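Local coordinates for hypothetical protein AQ_1575 (Aquifex aeolicus, PDB 1LFP) that probably binds DNA and takes part in regulating transcription, as a member of the TACO1 family, at residues Glu54-Ala59 / Glu64-Ala69; Arg114-Lys119 / Leu222-Glu227. All coordinates share one frame; numbering follows the deposited sequence.

Contact 1: residues Glu54-Ala59 / Glu64-Ala69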
loop_
_atom_site.group_PDB
_atom_site.type_symbol
_atom_site.label_atom_id
_atom_site.label_comp_id
_atom_site.label_asym_id
_atom_site.label_seq_id
_atom_site.Cartn_x
_atom_site.Cartn_y
_atom_site.Cartn_z
ATOM N N GLU A 54 12.568 4.262 -8.495
ATOM C CA GLU A 54 12.982 5.291 -7.559
ATOM C C GLU A 54 12.842 4.891 -6.086
ATOM O O GLU A 54 13.694 5.201 -5.262
ATOM C CB GLU A 54 12.169 6.551 -7.856
ATOM C CG GLU A 54 12.314 7.666 -6.870
ATOM C CD GLU A 54 11.190 8.684 -7.026
ATOM O OE1 GLU A 54 11.011 9.206 -8.149
ATOM O OE2 GLU A 54 10.486 8.951 -6.028
ATOM N N GLN A 55 11.750 4.212 -5.766
ATOM C CA GLN A 55 11.466 3.773 -4.415
ATOM C C GLN A 55 12.413 2.676 -4.001
ATOM O O GLN A 55 12.773 2.536 -2.830
ATOM C CB GLN A 55 10.029 3.266 -4.334
ATOM C CG GLN A 55 9.144 4.098 -3.423
ATOM C CD GLN A 55 8.624 3.299 -2.243
ATOM O OE1 GLN A 55 9.340 3.073 -1.266
ATOM N NE2 GLN A 55 7.378 2.849 -2.338
ATOM N N ALA A 56 12.794 1.872 -4.978
ATOM C CA ALA A 56 13.708 0.785 -4.724
ATOM C C ALA A 56 15.061 1.382 -4.431
ATOM O O ALA A 56 15.768 0.914 -3.564
ATOM C CB ALA A 56 13.792 -0.114 -5.945
ATOM N N LYS A 57 15.441 2.418 -5.178
ATOM C CA LYS A 57 16.738 3.019 -4.958
ATOM C C LYS A 57 16.759 3.684 -3.598
ATOM O O LYS A 57 17.749 3.636 -2.891
ATOM C CB LYS A 57 17.044 4.033 -6.060
ATOM C CG LYS A 57 17.464 3.391 -7.359
ATOM C CD LYS A 57 17.839 4.429 -8.405
ATOM C CE LYS A 57 18.542 3.781 -9.589
ATOM N NZ LYS A 57 17.728 2.708 -10.210
ATOM N N LYS A 58 15.644 4.288 -3.229
ATOM C CA LYS A 58 15.565 4.984 -1.961
ATOM C C LYS A 58 15.658 4.082 -0.763
ATOM O O LYS A 58 16.116 4.513 0.306
ATOM C CB LYS A 58 14.276 5.804 -1.896
ATOM C CG LYS A 58 14.478 7.155 -1.247
ATOM C CD LYS A 58 15.543 7.963 -2.001
ATOM C CE LYS A 58 15.157 8.213 -3.467
ATOM N NZ LYS A 58 13.976 9.124 -3.615
ATOM N N ALA A 59 15.276 2.820 -0.947
ATOM C CA ALA A 59 15.293 1.833 0.121
ATOM C C ALA A 59 16.602 1.057 0.179
ATOM O O ALA A 59 16.734 0.094 0.934
ATOM C CB ALA A 59 14.119 0.878 -0.058
ATOM N N GLU A 64 21.374 -4.092 -8.947
ATOM C CA GLU A 64 21.354 -5.330 -9.712
ATOM C C GLU A 64 20.005 -6.017 -9.524
ATOM O O GLU A 64 19.503 -6.688 -10.418
ATOM C CB GLU A 64 22.489 -6.220 -9.239
ATOM C CG GLU A 64 22.592 -6.219 -7.731
ATOM C CD GLU A 64 23.813 -5.461 -7.207
ATOM O OE1 GLU A 64 23.924 -4.199 -7.410
ATOM O OE2 GLU A 64 24.650 -6.168 -6.583
ATOM N N ASN A 65 19.389 -5.850 -8.360
ATOM C CA ASN A 65 18.065 -6.459 -8.158
ATOM C C ASN A 65 16.969 -5.726 -8.904
ATOM O O ASN A 65 15.961 -6.301 -9.278
ATOM C CB ASN A 65 17.676 -6.469 -6.682
ATOM C CG ASN A 65 18.309 -7.606 -5.938
ATOM O OD1 ASN A 65 17.810 -8.758 -5.959
ATOM N ND2 ASN A 65 19.423 -7.308 -5.273
ATOM N N ILE A 66 17.144 -4.427 -9.065
ATOM C CA ILE A 66 16.171 -3.651 -9.768
ATOM C C ILE A 66 16.214 -4.099 -11.251
ATOM O O ILE A 66 15.193 -4.346 -11.881
ATOM C CB ILE A 66 16.508 -2.172 -9.659
ATOM C CG1 ILE A 66 16.557 -1.750 -8.188
ATOM C CG2 ILE A 66 15.470 -1.357 -10.416
ATOM C CD1 ILE A 66 16.858 -0.243 -8.015
ATOM N N GLU A 67 17.417 -4.211 -11.794
ATOM C CA GLU A 67 17.550 -4.626 -13.200
ATOM C C GLU A 67 16.961 -6.021 -13.442
ATOM O O GLU A 67 16.240 -6.268 -14.422
ATOM C CB GLU A 67 19.030 -4.611 -13.573
ATOM C CG GLU A 67 19.353 -5.075 -14.965
ATOM C CD GLU A 67 20.847 -5.054 -15.210
ATOM O OE1 GLU A 67 21.421 -3.940 -15.240
ATOM O OE2 GLU A 67 21.445 -6.145 -15.345
ATOM N N ARG A 68 17.280 -6.936 -12.542
ATOM C CA ARG A 68 16.811 -8.307 -12.633
ATOM C C ARG A 68 15.280 -8.353 -12.661
ATOM O O ARG A 68 14.677 -9.077 -13.454
ATOM C CB ARG A 68 17.368 -9.104 -11.459
ATOM C CG ARG A 68 17.060 -10.580 -11.482
ATOM C CD ARG A 68 18.308 -11.387 -11.076
ATOM N NE ARG A 68 18.982 -10.814 -9.911
ATOM C CZ ARG A 68 20.273 -10.955 -9.617
ATOM N NH1 ARG A 68 21.085 -11.658 -10.396
ATOM N NH2 ARG A 68 20.764 -10.367 -8.543
ATOM N N ALA A 69 14.659 -7.523 -11.814
ATOM C CA ALA A 69 13.203 -7.456 -11.722
ATOM C C ALA A 69 12.598 -6.982 -13.034
ATOM O O ALA A 69 11.568 -7.499 -13.447
ATOM C CB ALA A 69 12.777 -6.490 -10.563
#
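Ile66 reaches across to Ala56 and Lys57 where two consecutive helices of the N-terminal TACO1/YebC region, 47-58 and 63-74, are joined by a short turn and pack against each other. The isoleucine shows how one branched side chain can bridge two such helices. Its CB points at the opposite helix and splits the chain in two. The CG1 branch lies beside the backbone N, anti to the carbonyl carbon (chi1 -58°), and this aims it at residues 54-59, with CG1 3.9 Å from Ala56 CB. The extended second torsion (chi2 -178°) then carries CD1 forward to end against two partners. One is again Ala56 CB, 3.7 Å from Ile66 CD1. With only a methyl on one side, the Ala56 and Ile66 CA atoms lie 7.2 Å apart. The other partner is Lys57, whose side chain runs across that of Ile66 at about a right angle and touches it through CG and NZ. Met61, in the connecting turn, touches both Ala56 and Ile66, while Ile32 of helix 21-39 also packs on Ile66. The Lys57 chain, in cation-pi contact with Trp63, bends at its last torsion (chi4 56°), and its NZ lies 3.8 Å from Ile66 CD1, close to the 3.7 Å of Lys57 CG.

Contact 2: residues Arg114-Lys119 / Leu222-Glu227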
loop_
_atom_site.group_PDB
_atom_site.type_symbol
_atom_site.label_atom_id
_atom_site.label_comp_id
_atom_site.label_asym_id
_atom_site.label_seq_id
_atom_site.Cartn_x
_atom_site.Cartn_y
_atom_site.Cartn_z
ATOM N N ARG A 114 -7.629 -16.659 2.709
ATOM C CA ARG A 114 -8.818 -17.197 3.321
ATOM C C ARG A 114 -8.449 -17.703 4.705
ATOM O O ARG A 114 -9.146 -17.398 5.639
ATOM C CB ARG A 114 -9.418 -18.346 2.505
ATOM C CG ARG A 114 -10.812 -18.779 3.004
ATOM C CD ARG A 114 -11.456 -19.819 2.075
ATOM N NE ARG A 114 -11.590 -19.334 0.697
ATOM C CZ ARG A 114 -12.546 -18.508 0.266
ATOM N NH1 ARG A 114 -13.483 -18.060 1.100
ATOM N NH2 ARG A 114 -12.558 -18.119 -1.006
ATOM N N HIS A 115 -7.328 -18.439 4.828
ATOM C CA HIS A 115 -6.928 -18.969 6.125
ATOM C C HIS A 115 -6.719 -17.836 7.090
ATOM O O HIS A 115 -7.173 -17.915 8.227
ATOM C CB HIS A 115 -5.624 -19.795 6.057
ATOM C CG HIS A 115 -5.801 -21.193 5.528
ATOM N ND1 HIS A 115 -6.143 -21.458 4.222
ATOM C CD2 HIS A 115 -5.700 -22.399 6.137
ATOM C CE1 HIS A 115 -6.248 -22.766 4.045
ATOM N NE2 HIS A 115 -5.984 -23.360 5.195
ATOM N N VAL A 116 -6.009 -16.790 6.660
ATOM C CA VAL A 116 -5.776 -15.667 7.576
ATOM C C VAL A 116 -7.089 -15.067 8.066
ATOM O O VAL A 116 -7.252 -14.768 9.257
ATOM C CB VAL A 116 -4.969 -14.533 6.904
ATOM C CG1 VAL A 116 -4.799 -13.371 7.874
ATOM C CG2 VAL A 116 -3.610 -15.075 6.425
ATOM N N PHE A 117 -8.014 -14.830 7.149
ATOM C CA PHE A 117 -9.302 -14.248 7.544
ATOM C C PHE A 117 -10.021 -15.116 8.588
ATOM O O PHE A 117 -10.428 -14.637 9.637
ATOM C CB PHE A 117 -10.189 -14.078 6.316
ATOM C CG PHE A 117 -10.117 -12.696 5.679
ATOM C CD1 PHE A 117 -10.917 -11.658 6.153
ATOM C CD2 PHE A 117 -9.274 -12.452 4.592
ATOM C CE1 PHE A 117 -10.899 -10.376 5.566
ATOM C CE2 PHE A 117 -9.239 -11.164 3.986
ATOM C CZ PHE A 117 -10.057 -10.128 4.482
ATOM N N THR A 118 -10.174 -16.394 8.282
ATOM C CA THR A 118 -10.833 -17.335 9.181
ATOM C C THR A 118 -10.201 -17.438 10.566
ATOM O O THR A 118 -10.897 -17.346 11.580
ATOM C CB THR A 118 -10.879 -18.718 8.558
ATOM O OG1 THR A 118 -11.623 -18.647 7.336
ATOM C CG2 THR A 118 -11.556 -19.714 9.509
ATOM N N LYS A 119 -8.888 -17.597 10.605
ATOM C CA LYS A 119 -8.163 -17.717 11.860
ATOM C C LYS A 119 -8.460 -16.569 12.801
ATOM O O LYS A 119 -8.582 -16.758 14.005
ATOM C CB LYS A 119 -6.670 -17.794 11.578
ATOM C CG LYS A 119 -6.192 -19.179 11.207
ATOM C CD LYS A 119 -7.056 -19.851 10.137
ATOM C CE LYS A 119 -6.361 -21.114 9.642
ATOM N NZ LYS A 119 -4.936 -20.792 9.301
ATOM N N LEU A 222 -5.311 -7.889 10.000
ATOM C CA LEU A 222 -4.643 -6.997 9.062
ATOM C C LEU A 222 -3.136 -7.227 9.087
ATOM O O LEU A 222 -2.502 -7.285 8.040
ATOM C CB LEU A 222 -4.974 -5.538 9.390
ATOM C CG LEU A 222 -6.465 -5.155 9.376
ATOM C CD1 LEU A 222 -6.634 -3.644 9.418
ATOM C CD2 LEU A 222 -7.105 -5.736 8.062
ATOM N N ASN A 223 -2.569 -7.346 10.292
ATOM C CA ASN A 223 -1.131 -7.590 10.436
ATOM C C ASN A 223 -0.754 -8.922 9.788
ATOM O O ASN A 223 0.309 -9.036 9.178
ATOM C CB ASN A 223 -0.736 -7.695 11.909
ATOM C CG ASN A 223 -0.734 -6.372 12.619
ATOM O OD1 ASN A 223 -0.781 -6.325 13.856
ATOM N ND2 ASN A 223 -0.672 -5.281 11.860
ATOM N N ALA A 224 -1.623 -9.920 9.939
ATOM C CA ALA A 224 -1.366 -11.241 9.393
ATOM C C ALA A 224 -1.374 -11.157 7.866
ATOM O O ALA A 224 -0.531 -11.769 7.193
ATOM C CB ALA A 224 -2.409 -12.233 9.912
ATOM N N LEU A 225 -2.304 -10.387 7.300
ATOM C CA LEU A 225 -2.322 -10.262 5.840
ATOM C C LEU A 225 -1.043 -9.588 5.333
ATOM O O LEU A 225 -0.508 -9.936 4.275
ATOM C CB LEU A 225 -3.543 -9.462 5.390
ATOM C CG LEU A 225 -4.873 -10.166 5.663
ATOM C CD1 LEU A 225 -6.003 -9.142 5.569
ATOM C CD2 LEU A 225 -5.073 -11.313 4.653
ATOM N N GLU A 226 -0.555 -8.620 6.097
ATOM C CA GLU A 226 0.654 -7.895 5.724
ATOM C C GLU A 226 1.870 -8.824 5.709
ATOM O O GLU A 226 2.832 -8.605 4.960
ATOM C CB GLU A 226 0.887 -6.745 6.718
ATOM C CG GLU A 226 2.005 -5.798 6.315
ATOM C CD GLU A 226 1.673 -5.037 5.048
ATOM O OE1 GLU A 226 0.745 -4.196 5.094
ATOM O OE2 GLU A 226 2.331 -5.286 4.013
ATOM N N GLU A 227 1.829 -9.878 6.515
ATOM C CA GLU A 227 2.954 -10.797 6.581
ATOM C C GLU A 227 3.067 -11.760 5.413
ATOM O O GLU A 227 3.979 -12.590 5.377
ATOM C CB GLU A 227 2.933 -11.568 7.903
ATOM C CG GLU A 227 3.262 -10.680 9.101
ATOM C CD GLU A 227 4.623 -10.008 8.971
ATOM O OE1 GLU A 227 5.646 -10.730 8.947
ATOM O OE2 GLU A 227 4.670 -8.761 8.888
#
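Val116 meets Ala224 and Leu225 where helices 106-119 and 212-226 pack side by side in the second and third TACO1/YebC domain region, an example of nearly antiparallel helix packing. The two short segments run at 160° to each other, with axes 9.4 Å apart at closest approach. Aliphatic contacts dominate. Val116 CG1, anti to its own amide nitrogen (chi1 178°), presses on the Ala224 methyl, and the 3.3 Å between Val116 CG1 and Ala224 CB is tighter than normal van der Waals contact. The same CG1 lies 3.8 Å from Leu225 CD2, so one valine methyl serves two successive residues of the other helix. Leu225 CD2 also approaches Val116 CB, at 3.9 Å. An aromatic contact adds to these: Leu225 turns its other methyl to Phe117, with CD1 4.1 Å from ring atom CE2, and the two side chains cross at roughly a right angle. Beneath the pair lies the five-stranded mixed sheet, where Phe117 rests on Val97 and Leu124, and Leu225 on Val99 and Val234. With only carbon atoms meeting across the interface, the two segments are held by close apolar fit, buried on the Phe117 and Leu225 side and less so at Val116 and Ala224.

Contact 1 lies in the N-terminal TACO1/YebC region and contact 2 in that of the second and third domains; the two are in series, contact 1 closing before contact 2 opens. Their centres lie 28 Å apart and their nearest atoms about 11 Å apart, so they do not touch. Contact 1 is local, pairing successive helices 47-58 and 63-74 against helix 21-39. Contact 2 instead joins segments 103 residues apart at their closest ends, bringing helices 106-119 and 212-226 together on the mixed sheet. These two contacts are separate patches of apolar packing, while a salt bridge from Glu226 to Lys27 links helix 212-226 to helix 21-39.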